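PDB 2EBA: putative glutaryl-CoA dehydrogenase from Thermus thermophilus, which belongs to the acyl-CoA dehydrogenase family of flavoproteins and binds flavin-adenine dinucleotide. Local coordinates for residues D9-E14 with L304-D309; T160-T165 with R199-K204. All blocks are in the same frame, centred on the assembly; numbering follows the deposited sequence.

Interaction 1 (D9-E14 with L304-D309); sequences DLLTPE and LARLKD
Leu11 and Arg306 mark the closest backbone approach, 10.3 Å between their CA atoms, so the gap between the chain entering helix 13-29 and the last turn of helix 281-309 is bridged by one long side chain. Arg306 points toward the 9-14 segment. Its chain bends at chi2 (-54°) and then runs extended through chi3 (-176°), which carries the guanidinium to the backbone of Leu10. There Arg306 NH2 donates to Leu10 O at 2.7 Å. The acceptor lies almost in the guanidinium plane and the donor in the carbonyl plane, but the bond is bent, with an N-H...O angle of 142°. Leu11 CA sits at the same guanidinium edge, and the Leu11 side chain crosses the arginine at about a right angle, Leu11 CD2 4.1 Å from Arg306 NH2. Glu15 forms a salt bridge with NH1, a second anchor that would limit rotation of the group. Nearby, Trp302 of a second subunit packs on Leu10. Thr12 is the N-cap of helix 13-29: its side chain caps a backbone N in the first turn, while Glu15 OE1 accepts from Thr12 N. This reciprocal pattern fits a capping box, here tied through Arg306 to the C-terminal helical domain of the acyl-CoA dehydrogenase fold.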
loop_
_atom_site.group_PDB
_atom_site.type_symbol
_atom_site.label_atom_id
_atom_site.label_comp_id
_atom_site.label_asym_id
_atom_site.label_seq_id
_atom_site.Cartn_x
_atom_site.Cartn_y
_atom_site.Cartn_z
ATOM N N ASP A 9 -6.812 -30.194 -10.282
ATOM C CA ASP A 9 -7.958 -31.082 -10.388
ATOM C C ASP A 9 -8.786 -30.640 -11.548
ATOM O O ASP A 9 -9.559 -31.420 -12.119
ATOM C CB ASP A 9 -8.796 -31.023 -9.134
ATOM C CG ASP A 9 -8.134 -31.737 -7.985
ATOM O OD1 ASP A 9 -7.153 -32.478 -8.247
ATOM O OD2 ASP A 9 -8.576 -31.579 -6.827
ATOM N N LEU A 10 -8.610 -29.380 -11.917
ATOM C CA LEU A 10 -9.372 -28.818 -13.006
ATOM C C LEU A 10 -8.660 -28.918 -14.358
ATOM O O LEU A 10 -9.118 -28.331 -15.348
ATOM C CB LEU A 10 -9.707 -27.360 -12.716
ATOM C CG LEU A 10 -10.486 -27.067 -11.444
ATOM C CD1 LEU A 10 -10.561 -25.565 -11.310
ATOM C CD2 LEU A 10 -11.877 -27.657 -11.492
ATOM N N LEU A 11 -7.548 -29.653 -14.419
ATOM C CA LEU A 11 -6.832 -29.779 -15.693
ATOM C C LEU A 11 -7.042 -31.160 -16.310
ATOM O O LEU A 11 -7.262 -32.149 -15.590
ATOM C CB LEU A 11 -5.351 -29.553 -15.499
ATOM C CG LEU A 11 -5.008 -28.148 -15.030
ATOM C CD1 LEU A 11 -3.608 -28.176 -14.507
ATOM C CD2 LEU A 11 -5.142 -27.142 -16.167
ATOM N N THR A 12 -6.975 -31.232 -17.636
ATOM C CA THR A 12 -7.130 -32.512 -18.301
ATOM C C THR A 12 -5.822 -33.256 -18.098
ATOM O O THR A 12 -4.832 -32.688 -17.662
ATOM C CB THR A 12 -7.364 -32.352 -19.834
ATOM O OG1 THR A 12 -6.210 -31.756 -20.440
ATOM C CG2 THR A 12 -8.573 -31.463 -20.110
ATOM N N PRO A 13 -5.806 -34.550 -18.399
ATOM C CA PRO A 13 -4.589 -35.346 -18.251
ATOM C C PRO A 13 -3.505 -34.843 -19.212
ATOM O O PRO A 13 -2.326 -34.825 -18.865
ATOM C CB PRO A 13 -5.059 -36.742 -18.618
ATOM C CG PRO A 13 -6.460 -36.738 -18.125
ATOM C CD PRO A 13 -6.975 -35.416 -18.597
ATOM N N GLU A 14 -3.917 -34.446 -20.417
ATOM C CA GLU A 14 -2.991 -33.939 -21.436
ATOM C C GLU A 14 -2.304 -32.663 -20.951
ATOM O O GLU A 14 -1.091 -32.514 -21.062
ATOM C CB GLU A 14 -3.743 -33.634 -22.741
ATOM C CG GLU A 14 -2.832 -33.238 -23.918
ATOM C CD GLU A 14 -3.513 -32.317 -24.948
ATOM O OE1 GLU A 14 -3.776 -31.133 -24.615
ATOM O OE2 GLU A 14 -3.783 -32.776 -26.087
ATOM N N LEU A 304 -9.478 -17.728 -17.628
ATOM C CA LEU A 304 -9.242 -17.096 -18.905
ATOM C C LEU A 304 -8.909 -18.133 -19.967
ATOM O O LEU A 304 -9.249 -17.960 -21.125
ATOM C CB LEU A 304 -8.084 -16.107 -18.760
ATOM C CG LEU A 304 -8.345 -14.667 -19.204
ATOM C CD1 LEU A 304 -9.561 -14.105 -18.482
ATOM C CD2 LEU A 304 -7.122 -13.829 -18.935
ATOM N N ALA A 305 -8.231 -19.207 -19.566
ATOM C CA ALA A 305 -7.853 -20.266 -20.496
ATOM C C ALA A 305 -9.093 -20.959 -21.026
ATOM O O ALA A 305 -9.178 -21.257 -22.213
ATOM C CB ALA A 305 -6.935 -21.286 -19.816
ATOM N N ARG A 306 -10.056 -21.214 -20.150
ATOM C CA ARG A 306 -11.284 -21.867 -20.581
ATOM C C ARG A 306 -12.098 -20.927 -21.458
ATOM O O ARG A 306 -12.551 -21.320 -22.527
ATOM C CB ARG A 306 -12.105 -22.333 -19.372
ATOM C CG ARG A 306 -11.382 -23.358 -18.489
ATOM C CD ARG A 306 -10.880 -24.582 -19.268
ATOM N NE ARG A 306 -10.278 -25.589 -18.391
ATOM C CZ ARG A 306 -9.358 -26.477 -18.769
ATOM N NH1 ARG A 306 -8.918 -26.496 -20.019
ATOM N NH2 ARG A 306 -8.864 -27.341 -17.894
ATOM N N LEU A 307 -12.273 -19.686 -21.018
ATOM C CA LEU A 307 -13.017 -18.721 -21.819
ATOM C C LEU A 307 -12.387 -18.617 -23.211
ATOM O O LEU A 307 -13.082 -18.519 -24.220
ATOM C CB LEU A 307 -13.007 -17.341 -21.148
ATOM C CG LEU A 307 -13.917 -17.099 -19.946
ATOM C CD1 LEU A 307 -13.583 -15.750 -19.317
ATOM C CD2 LEU A 307 -15.368 -17.143 -20.389
ATOM N N LYS A 308 -11.060 -18.656 -23.255
ATOM C CA LYS A 308 -10.345 -18.528 -24.508
ATOM C C LYS A 308 -10.680 -19.631 -25.508
ATOM O O LYS A 308 -10.955 -19.352 -26.674
ATOM C CB LYS A 308 -8.846 -18.494 -24.247
ATOM C CG LYS A 308 -8.069 -18.073 -25.461
ATOM C CD LYS A 308 -6.576 -18.085 -25.229
ATOM C CE LYS A 308 -5.850 -17.777 -26.527
ATOM N NZ LYS A 308 -4.383 -17.934 -26.407
ATOM N N ASP A 309 -10.669 -20.877 -25.058
ATOM C CA ASP A 309 -10.977 -21.976 -25.946
ATOM C C ASP A 309 -12.439 -22.038 -26.347
ATOM O O ASP A 309 -12.761 -22.605 -27.388
ATOM C CB ASP A 309 -10.557 -23.306 -25.331
ATOM C CG ASP A 309 -9.055 -23.482 -25.320
ATOM O OD1 ASP A 309 -8.423 -23.024 -26.288
ATOM O OD2 ASP A 309 -8.502 -24.072 -24.363
#

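Interaction 2 (T160-T165 with R199-K204); sequences TKMWIT and REVKRK. With FAD (flavin-adenine dinucleotide), chain I.
The indole of Trp163 carries the CE methyl of Met162 over the centre of one face, 3.4 Å above its plane, while Val201 CG1 and FAD C9 approach the ring obliquely. Trp163 belongs to a G1 beta bulge, in which it and Ile164 both face Ser213, within the beta domain of the acyl-CoA dehydrogenase fold. At the bulge Trp163 takes a left-handed backbone conformation (phi 60°) and the strand turns a corner. The CB of Trp163 points away from 199-204, yet the far end of the indole reaches it, Trp163 CZ3 lying 3.4 Å from Val201 CG1. Val201 points toward the bulge; with CG1 anti to the backbone N (chi1 175°), it turns CG1 to Trp163 and Val201 CG2 to Met162 CE, 4.1 Å away. No hydrogen bond joins the segments. A third subunit adds to the cluster, Gly342 of that chain packing on Trp163 and its Thr346 on Val201. On the cofactor side, Trp163 CB lies 3.4 Å from FAD C9A, and Ile164 CD1 comes within 3.8 Å of FAD N3. Beyond the bulge the backbone grips the flavin itself: Thr165 N donates to FAD O4 at 2.9 Å, with an N-H...O angle of 165°.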
loop_
_atom_site.group_PDB
_atom_site.type_symbol
_atom_site.label_atom_id
_atom_site.label_comp_id
_atom_site.label_asym_id
_atom_site.label_seq_id
_atom_site.Cartn_x
_atom_site.Cartn_y
_atom_site.Cartn_z
ATOM N N THR A 160 11.203 3.232 -37.693
ATOM C CA THR A 160 12.066 2.626 -36.699
ATOM C C THR A 160 11.249 1.947 -35.593
ATOM O O THR A 160 10.156 2.392 -35.249
ATOM C CB THR A 160 12.995 3.685 -36.072
ATOM O OG1 THR A 160 13.976 4.079 -37.036
ATOM C CG2 THR A 160 13.684 3.136 -34.840
ATOM N N LYS A 161 11.781 0.854 -35.056
ATOM C CA LYS A 161 11.122 0.130 -33.982
ATOM C C LYS A 161 12.119 -0.022 -32.845
ATOM O O LYS A 161 13.305 -0.282 -33.069
ATOM C CB LYS A 161 10.645 -1.245 -34.477
ATOM C CG LYS A 161 9.612 -1.179 -35.599
ATOM C CD LYS A 161 8.357 -0.410 -35.173
ATOM C CE LYS A 161 7.296 -0.410 -36.277
ATOM N NZ LYS A 161 6.083 0.411 -35.959
ATOM N N MET A 162 11.648 0.166 -31.617
ATOM C CA MET A 162 12.523 0.091 -30.449
ATOM C C MET A 162 12.108 -1.046 -29.529
ATOM O O MET A 162 10.925 -1.359 -29.390
ATOM C CB MET A 162 12.514 1.397 -29.656
ATOM C CG MET A 162 13.869 2.111 -29.564
ATOM S SD MET A 162 15.287 1.006 -29.461
ATOM C CE MET A 162 15.554 0.947 -27.823
ATOM N N TRP A 163 13.107 -1.640 -28.889
ATOM C CA TRP A 163 12.898 -2.723 -27.947
ATOM C C TRP A 163 12.218 -3.933 -28.576
ATOM O O TRP A 163 11.291 -4.450 -28.008
ATOM C CB TRP A 163 12.036 -2.251 -26.760
ATOM C CG TRP A 163 12.456 -0.951 -26.100
ATOM C CD1 TRP A 163 11.765 0.224 -26.095
ATOM C CD2 TRP A 163 13.674 -0.700 -25.387
ATOM N NE1 TRP A 163 12.477 1.194 -25.429
ATOM C CE2 TRP A 163 13.653 0.653 -24.987
ATOM C CE3 TRP A 163 14.779 -1.486 -25.051
ATOM C CZ2 TRP A 163 14.698 1.235 -24.271
ATOM C CZ3 TRP A 163 15.821 -0.904 -24.337
ATOM C CH2 TRP A 163 15.769 0.443 -23.957
ATOM N N ILE A 164 12.671 -4.401 -29.731
ATOM C CA ILE A 164 12.016 -5.550 -30.346
ATOM C C ILE A 164 12.709 -6.854 -29.987
ATOM O O ILE A 164 13.883 -7.045 -30.309
ATOM C CB ILE A 164 11.983 -5.395 -31.871
ATOM C CG1 ILE A 164 11.411 -4.018 -32.221
ATOM C CG2 ILE A 164 11.154 -6.516 -32.503
ATOM C CD1 ILE A 164 10.082 -3.708 -31.569
ATOM N N THR A 165 11.979 -7.742 -29.314
ATOM C CA THR A 165 12.513 -9.040 -28.912
ATOM C C THR A 165 12.814 -9.867 -30.147
ATOM O O THR A 165 12.088 -9.798 -31.137
ATOM C CB THR A 165 11.509 -9.804 -28.032
ATOM O OG1 THR A 165 11.292 -9.068 -26.828
ATOM C CG2 THR A 165 12.028 -11.186 -27.679
ATOM N N ARG A 199 19.839 -3.665 -34.762
ATOM C CA ARG A 199 20.959 -3.486 -33.853
ATOM C C ARG A 199 20.504 -3.809 -32.446
ATOM O O ARG A 199 19.440 -3.373 -32.007
ATOM C CB ARG A 199 21.489 -2.051 -33.951
ATOM C CG ARG A 199 21.883 -1.680 -35.382
ATOM C CD ARG A 199 22.789 -0.458 -35.468
ATOM N NE ARG A 199 22.102 0.798 -35.158
ATOM C CZ ARG A 199 21.093 1.303 -35.868
ATOM N NH1 ARG A 199 20.631 0.657 -36.937
ATOM N NH2 ARG A 199 20.551 2.464 -35.509
ATOM N N GLU A 200 21.305 -4.600 -31.750
ATOM C CA GLU A 200 20.974 -4.996 -30.393
ATOM C C GLU A 200 21.121 -3.872 -29.392
ATOM O O GLU A 200 21.947 -2.979 -29.558
ATOM C CB GLU A 200 21.859 -6.143 -29.945
ATOM C CG GLU A 200 21.707 -7.388 -30.754
ATOM C CD GLU A 200 22.632 -8.472 -30.267
ATOM O OE1 GLU A 200 23.576 -8.134 -29.532
ATOM O OE2 GLU A 200 22.433 -9.652 -30.620
ATOM N N VAL A 201 20.311 -3.951 -28.343
ATOM C CA VAL A 201 20.295 -2.983 -27.261
ATOM C C VAL A 201 21.274 -3.469 -26.198
ATOM O O VAL A 201 21.230 -4.630 -25.792
ATOM C CB VAL A 201 18.869 -2.874 -26.657
ATOM C CG1 VAL A 201 18.871 -1.951 -25.440
ATOM C CG2 VAL A 201 17.891 -2.372 -27.732
ATOM N N LYS A 202 22.161 -2.586 -25.756
ATOM C CA LYS A 202 23.157 -2.936 -24.750
ATOM C C LYS A 202 22.875 -2.245 -23.425
ATOM O O LYS A 202 22.045 -1.332 -23.355
ATOM C CB LYS A 202 24.554 -2.536 -25.236
ATOM C CG LYS A 202 24.894 -3.033 -26.632
ATOM C CD LYS A 202 24.649 -4.529 -26.752
ATOM C CE LYS A 202 24.960 -5.008 -28.149
ATOM N NZ LYS A 202 24.613 -6.433 -28.273
ATOM N N ARG A 203 23.586 -2.674 -22.387
ATOM C CA ARG A 203 23.448 -2.106 -21.040
ATOM C C ARG A 203 22.095 -2.444 -20.403
ATOM O O ARG A 203 21.507 -1.607 -19.691
ATOM C CB ARG A 203 23.638 -0.576 -21.085
ATOM C CG ARG A 203 24.893 -0.121 -21.833
ATOM C CD ARG A 203 26.115 -0.949 -21.431
ATOM N NE ARG A 203 26.501 -1.897 -22.476
ATOM C CZ ARG A 203 27.582 -1.759 -23.236
ATOM N NH1 ARG A 203 28.377 -0.707 -23.056
ATOM N NH2 ARG A 203 27.870 -2.664 -24.173
ATOM N N LYS A 204 21.616 -3.662 -20.667
ATOM C CA LYS A 204 20.333 -4.118 -20.141
ATOM C C LYS A 204 20.514 -4.706 -18.756
ATOM O O LYS A 204 21.339 -5.583 -18.548
ATOM C CB LYS A 204 19.724 -5.194 -21.056
ATOM C CG LYS A 204 18.825 -4.669 -22.150
ATOM C CD LYS A 204 18.654 -5.698 -23.245
ATOM C CE LYS A 204 18.097 -6.997 -22.708
ATOM N NZ LYS A 204 17.969 -8.032 -23.762
HETATM P PA FAD I . 5.976 5.086 -22.581
HETATM O O1A FAD I . 6.487 6.488 -22.830
HETATM O O2A FAD I . 4.892 4.496 -23.447
HETATM O O5B FAD I . 5.559 5.001 -21.017
HETATM C C5B FAD I . 6.251 5.505 -19.999
HETATM C C4B FAD I . 5.550 5.712 -18.681
HETATM O O4B FAD I . 4.167 6.459 -18.925
HETATM C C3B FAD I . 4.768 4.329 -18.350
HETATM O O3B FAD I . 4.571 4.371 -16.941
HETATM C C2B FAD I . 3.293 4.386 -18.812
HETATM O O2B FAD I . 2.427 3.786 -17.926
HETATM C C1B FAD I . 3.036 5.861 -18.636
HETATM N N9A FAD I . 1.956 6.216 -19.654
HETATM C C8A FAD I . 2.061 6.113 -20.969
HETATM N N7A FAD I . 0.876 6.567 -21.498
HETATM C C5A FAD I . 0.056 6.959 -20.484
HETATM C C6A FAD I . -1.268 7.507 -20.410
HETATM N N6A FAD I . -1.997 7.732 -21.516
HETATM N N1A FAD I . -1.804 7.800 -19.180
HETATM C C2A FAD I . -1.097 7.581 -18.030
HETATM N N3A FAD I . 0.171 7.057 -18.075
HETATM C C4A FAD I . 0.765 6.751 -19.287
HETATM N N1 FAD I . 7.495 -3.861 -28.144
HETATM C C2 FAD I . 7.130 -4.557 -29.273
HETATM O O2 FAD I . 6.312 -4.068 -30.071
HETATM N N3 FAD I . 7.671 -5.788 -29.526
HETATM C C4 FAD I . 8.583 -6.347 -28.662
HETATM O O4 FAD I . 9.074 -7.464 -28.919
HETATM C C4X FAD I . 8.974 -5.648 -27.500
HETATM N N5 FAD I . 9.904 -6.174 -26.629
HETATM C C5X FAD I . 10.317 -5.481 -25.515
HETATM C C6 FAD I . 11.303 -6.037 -24.661
HETATM C C7 FAD I . 11.757 -5.316 -23.527
HETATM C C7M FAD I . 12.825 -5.965 -22.671
HETATM C C8 FAD I . 11.209 -4.027 -23.234
HETATM C C8M FAD I . 11.637 -3.189 -22.048
HETATM C C9 FAD I . 10.228 -3.486 -24.083
HETATM C C9A FAD I . 9.757 -4.187 -25.243
HETATM N N10 FAD I . 8.795 -3.659 -26.130
HETATM C C10 FAD I . 8.408 -4.367 -27.244
HETATM C "C1'" FAD I . 8.193 -2.333 -25.925
HETATM C "C2'" FAD I . 7.275 -2.236 -24.742
HETATM O "O2'" FAD I . 5.991 -2.716 -25.107
HETATM C "C3'" FAD I . 7.277 -0.800 -24.304
HETATM O "O3'" FAD I . 8.397 -0.610 -23.444
HETATM C "C4'" FAD I . 6.019 -0.372 -23.558
HETATM O "O4'" FAD I . 4.963 -0.083 -24.479
HETATM C "C5'" FAD I . 6.287 0.872 -22.735
HETATM O "O5'" FAD I . 6.360 2.001 -23.581
HETATM P P FAD I . 7.630 3.005 -23.665
HETATM O O1P FAD I . 8.887 2.338 -23.197
HETATM O O2P FAD I . 7.646 3.580 -25.061
HETATM O O3P FAD I . 7.267 4.112 -22.567
#

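In the fold
The two contacts lie on opposite sides of the chain's centre, with their own centres about 35 Å apart and their nearest atoms about 18 Å apart. Interaction 1 is a surface contact that joins the N-terminal and C-terminal helical regions across most of the sequence, and its chemistry is polar, centred on one charged side chain. Interaction 2 is partly buried and local: it packs the bulged corner of strand 154-165 against the loop that follows strand 196-200, by apolar side chains alone, while Thr165, on the same strand, hydrogen-bonds the FAD. They share no helix or strand. Both reach neighbouring subunits, the second at interaction 1 and the third at interaction 2, so each also sits close to an interface of the tetramer.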